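Local coordinates for 6-phosphogluconate dehydrogenase, NAD-binding (Mycolicibacterium smegmatis MC2 155, PDB 6SMT), which reduces imines to amines with S-enantioselectivity, with NADPH as the bound cofactor, at residues B[200-203]-B[204-208]; B[216-219]-B[220-224]; B[250-253]-B[254-258]. One frame throughout, in Å; residues are numbered along the deposited sequence.

All three contacts are local, and they follow one another along the helical C-terminal part of the chain. None nests in or crosses another. Contact 1 (200-208) closes the turn between helix 171-199 and helix 204-231. Contact 2 (216-224) lies further along helix 204-231, across a proline kink, with its centre about 24 Å from that of contact 1. Contact 3 (250-258) is in the last turns of helix 241-257. That helix runs back towards the 200-203 turn, so the centres of contacts 1 and 3 are about 17 Å apart. Their nearest atoms are about 5 Å apart and do not touch. All three contacts reach the second subunit of the dimer.

Contact 1. Residues B[200-203]-B[204-208]; sequences NGIE and PSELM
Glu203 O accepts two backbone bonds from the first turn of helix 204-231. The one from Leu207 N (3.1 Å) is straighter, with 155° at the hydrogen. The one from Glu206 N (2.9 Å) is more bent, at 133°. Glu203 is the N-cap residue, and Pro204 opens the helix. A bend at chi2 (-67°) lays the Glu203 carboxylate beside the proline ring, with OE1 3.8 Å from Pro204 CD. OE2 forms a salt bridge with Arg198. Glu206 is extended and crosses Ile202 at about a right angle, its OE1 4.1 Å from Ile202 CG2. That methyl also meets Leu207 CB at 4.1 Å. A water bridges the turn: it accepts from Glu203 N at 2.9 Å and donates to Glu206 OE1 at 2.6 Å. At the start of the turn, Gly201, at positive phi, is the C-prime residue of a Schellman motif that ends helix 171-199. Arg171 NH2 of the second subunit makes a hydrogen bond to Gly201 O and a salt bridge to Glu206 OE1. Glu206 thus joins the water-bridged turn to the dimer interface, and the arginine's charge would probably favour an ionised carboxylate.

Contact 2. Residues B[216-219]-B[220-224]; sequences GILS and PIFTE
Pro220 follows Ser219 within helix 204-231, and its ring takes the place of an amide hydrogen. Its CD lies 3.4 Å from Ile217 O, and no bond runs from the nitrogen of Pro220 to the preceding turn. CD is also pressed against Ser219 CB. Next comes Ile221. Its N-H reaches Ile217 O only weakly, at 3.4 Å. The two isoleucine side chains lie side by side and point the same way, with Ile221 CD1 4.0 Å from Ile217 CD1. Ile217 CG1 sits between its backbone N and carbonyl carbon (chi1 67°), which carries CD1 alongside Ile221. Both residues touch the bound 2-ethylhexanol, so this pair forms part of the wall around that ligand. Ile221 also packs on Phe183 of the second subunit.

This is a proline kink in a long helix. Regular i to i+4 bonding resumes at Phe222, whose N binds Leu218 O at 2.8 Å. The Phe222 ring stands beside Leu218, which covers one face. Leu218 CB makes a CH-pi contact there, 4.2 Å from the ring centroid and 17° off the ring normal. Leu218 CD2 adds a contact at 4.0 Å to Phe222 CZ. Phe222 also stacks with Phe190 of the second subunit. Thr223 N then binds Ser219 O at 2.9 Å. Ser219 OG is hydrogen-bonded to His212 ND1 of the second subunit, and Thr223 packs on that same histidine. Glu224 N continues the ladder with a bond to Pro220 O at 3.1 Å.

Contact 3. Residues B[250-253]-B[254-258]; sequences HLIA and ASREA
Ile252 and Arg256 make the main side-chain contact, one turn apart on helix 241-257. Arg256 CG rests 3.5 Å from Ile252 O, close to the backbone. Further out, the arginine chain runs back towards Ile252, with the edge of its guanidinium turned to the methyl CG2. CG2 lies near the plane of the group, 3.9 Å from Arg256 NE. It is the Ile252 branch trans to the residue's own N, on the carbonyl side. Arg256 is exposed and has two conformers, so the guanidinium contact is tentative. The backbone bonds carry the firm part.

The next shell is the helical ladder that sets the spacing of these side chains. Arg256 N binds Ile252 O at 3.0 Å, with 165° at the hydrogen. Ala254 N to His250 O (2.9 Å) and Glu257 N to Ala253 O (3.0 Å) are similar. Ser255 N to Leu251 O is less straight, at 149°. Ala254 CB lies 3.5 Å from His250 O, as helix geometry sets it.

Ser255 is buried. Its OG is hydrogen-bonded to Val260 O and to His192 NE2. It therefore ties this helix to the chain just beyond its end and to helix 171-199.

Leu251 and Ile252 pack on Leu265 of helix 263-280, and Ile252 also touches Arg269. Leu251 also meets Leu180 of the second subunit. Ala254 lies on Met177 of that subunit, and His250 on its Ser101. The last turns of helix 241-257 thus pack on helix 263-280 and, in the second subunit, on helix 171-199 and Ser101, and they are hydrogen-bonded to helix 171-199 of their own chain.

Contact 1. Residues B[200-203]-B[204-208]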
ATOM      1  N   ASN B 200     -18.425  -7.271  -7.259  1.00 17.89           N
ATOM      2  CA  ASN B 200     -18.447  -7.000  -8.709  1.00 18.13           C
ATOM      3  C   ASN B 200     -18.132  -8.259  -9.520  1.00 17.45           C
ATOM      4  O   ASN B 200     -17.815  -8.152 -10.728  1.00 19.73           O
ATOM      5  CB  ASN B 200     -17.521  -5.839  -9.093  1.00 19.44           C
ATOM      6  CG  ASN B 200     -18.149  -4.495  -8.811  1.00 21.69           C
ATOM      7  OD1 ASN B 200     -18.847  -3.900  -9.660  1.00 23.53           O
ATOM      8  ND2 ASN B 200     -17.840  -3.950  -7.635  1.00 20.53           N
ATOM      9  N   GLY B 201     -18.150  -9.442  -8.916  1.00 18.40           N
ATOM     10  CA  GLY B 201     -17.905 -10.720  -9.621  1.00 17.31           C
ATOM     11  C   GLY B 201     -16.485 -10.994  -9.986  1.00 18.31           C
ATOM     12  O   GLY B 201     -16.192 -11.804 -10.874  1.00 20.45           O
ATOM     13  N   ILE B 202     -15.539 -10.366  -9.268  1.00 16.49           N
ATOM     14  CA  ILE B 202     -14.105 -10.647  -9.446  1.00 16.18           C
ATOM     15  C   ILE B 202     -13.553 -11.290  -8.176  1.00 16.22           C
ATOM     16  O   ILE B 202     -13.463 -10.619  -7.150  1.00 16.17           O
ATOM     17  CB  ILE B 202     -13.334  -9.335  -9.772  1.00 15.57           C
ATOM     18  CG1 ILE B 202     -13.944  -8.570 -10.946  1.00 17.20           C
ATOM     19  CG2 ILE B 202     -11.867  -9.631  -9.919  1.00 15.86           C
ATOM     20  CD1 ILE B 202     -13.453  -7.095 -11.024  1.00 17.80           C
ATOM     21  N   GLU B 203     -13.262 -12.597  -8.234  1.00 16.41           N
ATOM     22  CA  GLU B 203     -12.749 -13.342  -7.064  1.00 17.88           C
ATOM     23  C   GLU B 203     -11.310 -12.903  -6.837  1.00 16.70           C
ATOM     24  O   GLU B 203     -10.641 -12.413  -7.740  1.00 16.72           O
ATOM     25  CB  GLU B 203     -12.951 -14.817  -7.321  1.00 19.22           C
ATOM     26  CG  GLU B 203     -14.435 -15.206  -7.177  1.00 22.49           C
ATOM     27  CD  GLU B 203     -14.912 -15.075  -5.741  1.00 25.54           C
ATOM     28  OE1 GLU B 203     -14.447 -15.906  -4.936  1.00 31.92           O
ATOM     29  OE2 GLU B 203     -15.543 -14.044  -5.328  1.00 27.59           O
ATOM     30  N   PRO B 204     -10.792 -13.123  -5.607  1.00 16.95           N
ATOM     31  CA  PRO B 204      -9.455 -12.682  -5.283  1.00 17.63           C
ATOM     32  C   PRO B 204      -8.438 -13.258  -6.244  1.00 17.12           C
ATOM     33  O   PRO B 204      -7.519 -12.557  -6.661  1.00 17.47           O
ATOM     34  CB  PRO B 204      -9.284 -13.181  -3.825  1.00 17.19           C
ATOM     35  CG  PRO B 204     -10.675 -13.104  -3.278  1.00 17.87           C
ATOM     36  CD  PRO B 204     -11.557 -13.549  -4.427  1.00 18.40           C
ATOM     37  N   SER B 205      -8.576 -14.522  -6.614  1.00 17.31           N
ATOM     38  CA  SER B 205      -7.593 -15.151  -7.527  1.00 18.35           C
ATOM     39  C   SER B 205      -7.526 -14.449  -8.891  1.00 17.75           C
ATOM     40  O   SER B 205      -6.456 -14.437  -9.485  1.00 18.29           O
ATOM     41  CB  SER B 205      -7.850 -16.611  -7.721  1.00 20.68           C
ATOM     42  OG  SER B 205      -9.166 -16.822  -8.125  1.00 27.96           O
ATOM     43  N   GLU B 206      -8.647 -13.874  -9.321  1.00 17.15           N
ATOM     44  CA  GLU B 206      -8.682 -13.177 -10.630  1.00 16.94           C
ATOM     45  C   GLU B 206      -8.088 -11.766 -10.457  1.00 16.35           C
ATOM     46  O   GLU B 206      -7.385 -11.272 -11.403  1.00 15.84           O
ATOM     47  CB  GLU B 206     -10.081 -13.114 -11.200  1.00 16.75           C
ATOM     48  CG  GLU B 206     -10.092 -12.565 -12.595  1.00 16.30           C
ATOM     49  CD  GLU B 206     -11.466 -12.572 -13.241  1.00 18.24           C
ATOM     50  OE1 GLU B 206     -12.499 -12.675 -12.550  1.00 21.40           O
ATOM     51  OE2 GLU B 206     -11.469 -12.279 -14.451  1.00 19.95           O
ATOM     52  N   LEU B 207      -8.279 -11.140  -9.321  1.00 14.99           N
ATOM     53  CA  LEU B 207      -7.680  -9.800  -9.109  1.00 14.25           C
ATOM     54  C   LEU B 207      -6.183  -9.844  -8.896  1.00 14.77           C
ATOM     55  O   LEU B 207      -5.492  -8.920  -9.277  1.00 14.32           O
ATOM     56  CB  LEU B 207      -8.337  -9.162  -7.883  1.00 15.08           C
ATOM     57  CG  LEU B 207      -8.057  -7.673  -7.719  1.00 15.19           C
ATOM     58  CD1 LEU B 207      -8.802  -6.857  -8.794  1.00 16.25           C
ATOM     59  CD2 LEU B 207      -8.440  -7.202  -6.354  1.00 16.39           C
ATOM     60  N   MET B 208      -5.677 -10.942  -8.302  1.00 15.99           N
ATOM     61  CA  MET B 208      -4.322 -10.882  -7.752  1.00 15.78           C
ATOM     62  C   MET B 208      -3.239 -10.558  -8.761  1.00 14.59           C
ATOM     63  O   MET B 208      -2.319  -9.816  -8.430  1.00 14.60           O
ATOM     64  CB  MET B 208      -3.978 -12.196  -7.023  1.00 16.61           C
ATOM     65  CG  MET B 208      -4.545 -12.258  -5.684  1.00 18.55           C
ATOM     66  SD  MET B 208      -4.287 -10.739  -4.670  1.00 22.58           S
ATOM     67  CE  MET B 208      -2.633 -10.617  -4.551  1.00 16.27           C
TER
HETATM   68  O   HOH W   1     -13.405 -14.230 -10.649  1.00 20.66           O

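Contact 2. Residues B[216-219]-B[220-224]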
ATOM      1  N   GLY B 216       3.757  -3.314  -7.737  1.00 12.85           N
ATOM      2  CA  GLY B 216       4.940  -3.043  -8.552  1.00 13.77           C
ATOM      3  C   GLY B 216       5.102  -1.606  -8.968  1.00 15.71           C
ATOM      4  O   GLY B 216       6.215  -1.245  -9.385  1.00 20.05           O
ATOM      5  N   ILE B 217       4.104  -0.760  -8.932  1.00 13.54           N
ATOM      6  CA  ILE B 217       4.276   0.660  -9.292  1.00 13.61           C
ATOM      7  C   ILE B 217       4.489   1.518  -8.039  1.00 13.11           C
ATOM      8  O   ILE B 217       4.824   2.702  -8.152  1.00 15.43           O
ATOM      9  CB  ILE B 217       3.121   1.247 -10.129  1.00 14.79           C
ATOM     10  CG1 ILE B 217       1.802   1.351  -9.378  1.00 14.91           C
ATOM     11  CG2 ILE B 217       2.966   0.415 -11.426  1.00 18.33           C
ATOM     12  CD1 ILE B 217       0.652   2.092 -10.089  1.00 16.95           C
ATOM     13  N   LEU B 218       4.282   0.956  -6.845  1.00 12.88           N
ATOM     14  CA  LEU B 218       4.336   1.817  -5.641  1.00 13.30           C
ATOM     15  C   LEU B 218       5.739   2.375  -5.392  1.00 14.21           C
ATOM     16  O   LEU B 218       5.817   3.534  -5.035  1.00 14.62           O
ATOM     17  CB  LEU B 218       3.885   1.045  -4.414  1.00 12.06           C
ATOM     18  CG  LEU B 218       2.422   0.624  -4.361  1.00 13.10           C
ATOM     19  CD1 LEU B 218       2.148  -0.199  -3.120  1.00 13.15           C
ATOM     20  CD2 LEU B 218       1.493   1.800  -4.421  1.00 14.25           C
ATOM     21  N   SER B 219       6.766   1.575  -5.503  1.00 15.49           N
ATOM     22  CA  SER B 219       8.097   2.095  -5.083  1.00 15.84           C
ATOM     23  C   SER B 219       8.515   3.285  -5.905  1.00 16.67           C
ATOM     24  O   SER B 219       8.922   4.289  -5.299  1.00 16.33           O
ATOM     25  CB  SER B 219       9.151   1.002  -5.081  1.00 18.62           C
ATOM     26  OG  SER B 219       9.127   0.313  -3.848  1.00 20.62           O
ATOM     27  N   PRO B 220       8.417   3.288  -7.269  1.00 17.51           N
ATOM     28  CA  PRO B 220       8.861   4.511  -7.926  1.00 18.32           C
ATOM     29  C   PRO B 220       8.021   5.742  -7.661  1.00 17.43           C
ATOM     30  O   PRO B 220       8.542   6.845  -7.623  1.00 18.12           O
ATOM     31  CB  PRO B 220       8.815   4.112  -9.405  1.00 21.50           C
ATOM     32  CG  PRO B 220       8.961   2.626  -9.367  1.00 23.27           C
ATOM     33  CD  PRO B 220       8.150   2.179  -8.163  1.00 18.86           C
ATOM     34  N   ILE B 221       6.710   5.499  -7.437  1.00 15.83           N
ATOM     35  CA  ILE B 221       5.794   6.600  -7.103  1.00 15.17           C
ATOM     36  C   ILE B 221       6.195   7.167  -5.727  1.00 14.39           C
ATOM     37  O   ILE B 221       6.246   8.390  -5.525  1.00 14.84           O
ATOM     38  CB  ILE B 221       4.346   6.160  -7.233  1.00 15.66           C
ATOM     39  CG1 ILE B 221       4.054   5.951  -8.728  1.00 18.18           C
ATOM     40  CG2 ILE B 221       3.441   7.151  -6.610  1.00 17.13           C
ATOM     41  CD1 ILE B 221       2.803   5.265  -9.030  1.00 19.43           C
ATOM     42  N   PHE B 222       6.417   6.288  -4.728  1.00 14.08           N
ATOM     43  CA  PHE B 222       6.786   6.715  -3.372  1.00 13.65           C
ATOM     44  C   PHE B 222       8.133   7.469  -3.417  1.00 13.48           C
ATOM     45  O   PHE B 222       8.306   8.466  -2.744  1.00 14.66           O
ATOM     46  CB  PHE B 222       6.854   5.532  -2.431  1.00 13.46           C
ATOM     47  CG  PHE B 222       5.550   4.843  -2.102  1.00 13.01           C
ATOM     48  CD1 PHE B 222       4.305   5.383  -2.402  1.00 13.52           C
ATOM     49  CD2 PHE B 222       5.577   3.741  -1.313  1.00 12.59           C
ATOM     50  CE1 PHE B 222       3.145   4.715  -2.041  1.00 12.89           C
ATOM     51  CE2 PHE B 222       4.409   3.091  -0.922  1.00 12.80           C
ATOM     52  CZ  PHE B 222       3.209   3.582  -1.278  1.00 12.00           C
ATOM     53  N   THR B 223       9.088   6.978  -4.194  1.00 14.12           N
ATOM     54  CA  THR B 223      10.386   7.662  -4.324  1.00 16.17           C
ATOM     55  C   THR B 223      10.181   9.074  -4.829  1.00 15.00           C
ATOM     56  O   THR B 223      10.755  10.007  -4.237  1.00 16.12           O
ATOM     57  CB  THR B 223      11.266   6.904  -5.300  1.00 18.21           C
ATOM     58  OG1 THR B 223      11.575   5.657  -4.692  1.00 19.06           O
ATOM     59  CG2 THR B 223      12.518   7.694  -5.653  1.00 21.55           C
ATOM     60  N   GLU B 224       9.305   9.251  -5.824  1.00 15.04           N
ATOM     61  CA  GLU B 224       9.025  10.600  -6.339  1.00 16.30           C
ATOM     62  C   GLU B 224       8.317  11.487  -5.315  1.00 16.64           C
ATOM     63  O   GLU B 224       8.683  12.678  -5.161  1.00 17.58           O
ATOM     64  CB  GLU B 224       8.303  10.531  -7.700  1.00 17.75           C
ATOM     65  CG  GLU B 224       8.020  11.960  -8.189  1.00 21.43           C
ATOM     66  CD  GLU B 224       7.435  12.079  -9.580  1.00 31.19           C
ATOM     67  OE1 GLU B 224       7.332  11.016 -10.263  1.00 31.18           O
ATOM     68  OE2 GLU B 224       6.996  13.194  -9.958  1.00 30.68           O
TER

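Contact 3. Residues B[250-253]-B[254-258]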
ATOM      1  N   HIS B 250     -15.524   8.222  -7.201  1.00 14.80           N
ATOM      2  CA  HIS B 250     -15.931   6.975  -7.862  1.00 14.15           C
ATOM      3  C   HIS B 250     -15.726   5.764  -6.988  1.00 13.51           C
ATOM      4  O   HIS B 250     -16.563   4.892  -6.874  1.00 14.00           O
ATOM      5  CB  HIS B 250     -15.197   6.840  -9.184  1.00 13.52           C
ATOM      6  CG  HIS B 250     -15.249   7.973 -10.076  1.00 14.45           C
ATOM      7  ND1 HIS B 250     -14.227   8.245 -10.963  1.00 14.50           N
ATOM      8  CD2 HIS B 250     -16.134   9.000 -10.209  1.00 14.77           C
ATOM      9  CE1 HIS B 250     -14.478   9.360 -11.569  1.00 15.29           C
ATOM     10  NE2 HIS B 250     -15.689   9.862 -11.134  1.00 16.26           N
ATOM     11  N   LEU B 251     -14.512   5.718  -6.348  1.00 12.63           N
ATOM     12  CA  LEU B 251     -14.159   4.636  -5.459  1.00 12.86           C
ATOM     13  C   LEU B 251     -15.143   4.521  -4.307  1.00 13.36           C
ATOM     14  O   LEU B 251     -15.510   3.396  -3.969  1.00 14.59           O
ATOM     15  CB  LEU B 251     -12.703   4.778  -5.016  1.00 12.96           C
ATOM     16  CG  LEU B 251     -11.659   5.000  -6.140  1.00 12.64           C
ATOM     17  CD1 LEU B 251     -10.274   5.105  -5.509  1.00 13.06           C
ATOM     18  CD2 LEU B 251     -11.660   3.830  -7.114  1.00 13.45           C
ATOM     19  N   ILE B 252     -15.451   5.672  -3.679  1.00 14.63           N
ATOM     20  CA  ILE B 252     -16.433   5.665  -2.568  1.00 15.23           C
ATOM     21  C   ILE B 252     -17.859   5.238  -3.023  1.00 15.18           C
ATOM     22  O   ILE B 252     -18.422   4.379  -2.321  1.00 16.07           O
ATOM     23  CB  ILE B 252     -16.407   7.047  -1.965  1.00 14.50           C
ATOM     24  CG1 ILE B 252     -15.094   7.295  -1.230  1.00 13.87           C
ATOM     25  CG2 ILE B 252     -17.609   7.200  -1.019  1.00 17.22           C
ATOM     26  CD1 ILE B 252     -14.790   8.752  -0.935  1.00 14.04           C
ATOM     27  N   ALA B 253     -18.257   5.678  -4.133  1.00 15.36           N
ATOM     28  CA  ALA B 253     -19.555   5.245  -4.732  1.00 16.88           C
ATOM     29  C   ALA B 253     -19.545   3.743  -4.977  1.00 18.51           C
ATOM     30  O   ALA B 253     -20.494   2.990  -4.643  1.00 19.74           O
ATOM     31  CB  ALA B 253     -19.818   5.998  -5.954  1.00 17.58           C
ATOM     32  N   ALA B 254     -18.460   3.211  -5.558  1.00 17.26           N
ATOM     33  CA  ALA B 254     -18.391   1.759  -5.785  1.00 16.88           C
ATOM     34  C   ALA B 254     -18.411   0.975  -4.511  1.00 18.06           C
ATOM     35  O   ALA B 254     -19.017  -0.151  -4.428  1.00 19.24           O
ATOM     36  CB  ALA B 254     -17.157   1.488  -6.637  1.00 18.66           C
ATOM     37  N   SER B 255     -17.770   1.462  -3.421  1.00 16.35           N
ATOM     38  CA  SER B 255     -17.757   0.767  -2.137  1.00 18.27           C
ATOM     39  C   SER B 255     -19.214   0.685  -1.640  1.00 18.86           C
ATOM     40  O   SER B 255     -19.637  -0.376  -1.185  1.00 20.96           O
ATOM     41  CB  SER B 255     -16.801   1.459  -1.206  1.00 17.87           C
ATOM     42  OG  SER B 255     -16.732   0.846   0.046  1.00 20.52           O
ATOM     43  N   ARG B 256     -19.884   1.836  -1.679  0.55 20.03           N
ATOM     44  CA  ARG B 256     -21.301   1.998  -1.176  0.55 22.02           C
ATOM     45  C   ARG B 256     -22.157   0.955  -1.876  0.55 23.70           C
ATOM     46  O   ARG B 256     -22.848   0.144  -1.176  0.55 23.50           O
ATOM     47  CB  ARG B 256     -21.859   3.403  -1.460  0.55 24.53           C
ATOM     48  CG  ARG B 256     -21.354   4.458  -0.468  0.55 29.18           C
ATOM     49  CD  ARG B 256     -22.198   5.696  -0.081  0.55 31.34           C
ATOM     50  NE  ARG B 256     -21.432   6.955  -0.184  0.55 32.28           N
ATOM     51  CZ  ARG B 256     -21.959   8.194  -0.082  0.55 36.15           C
ATOM     52  NH1 ARG B 256     -23.258   8.369   0.187  0.55 36.28           N
ATOM     53  NH2 ARG B 256     -21.185   9.256  -0.240  0.55 31.74           N
ATOM     54  N   GLU B 257     -22.039   0.930  -3.182  1.00 22.12           N
ATOM     55  CA  GLU B 257     -22.876   0.074  -4.039  1.00 26.12           C
ATOM     56  C   GLU B 257     -22.616  -1.390  -3.721  1.00 28.56           C
ATOM     57  O   GLU B 257     -23.578  -2.199  -3.791  1.00 29.04           O
ATOM     58  CB  GLU B 257     -22.654   0.402  -5.489  1.00 28.53           C
ATOM     59  CG  GLU B 257     -23.313  -0.644  -6.353  1.00 38.17           C
ATOM     60  CD  GLU B 257     -23.580  -0.197  -7.766  1.00 49.82           C
ATOM     61  OE1 GLU B 257     -23.661   1.058  -7.969  1.00 57.07           O
ATOM     62  OE2 GLU B 257     -23.816  -1.101  -8.624  1.00 62.53           O
ATOM     63  N   ALA B 258     -21.391  -1.753  -3.347  1.00 24.76           N
ATOM     64  CA  ALA B 258     -21.010  -3.126  -2.989  1.00 23.90           C
ATOM     65  C   ALA B 258     -21.393  -3.504  -1.554  1.00 24.33           C
ATOM     66  O   ALA B 258     -21.176  -4.633  -1.127  1.00 27.58           O
ATOM     67  CB  ALA B 258     -19.514  -3.307  -3.226  1.00 24.39           C
TER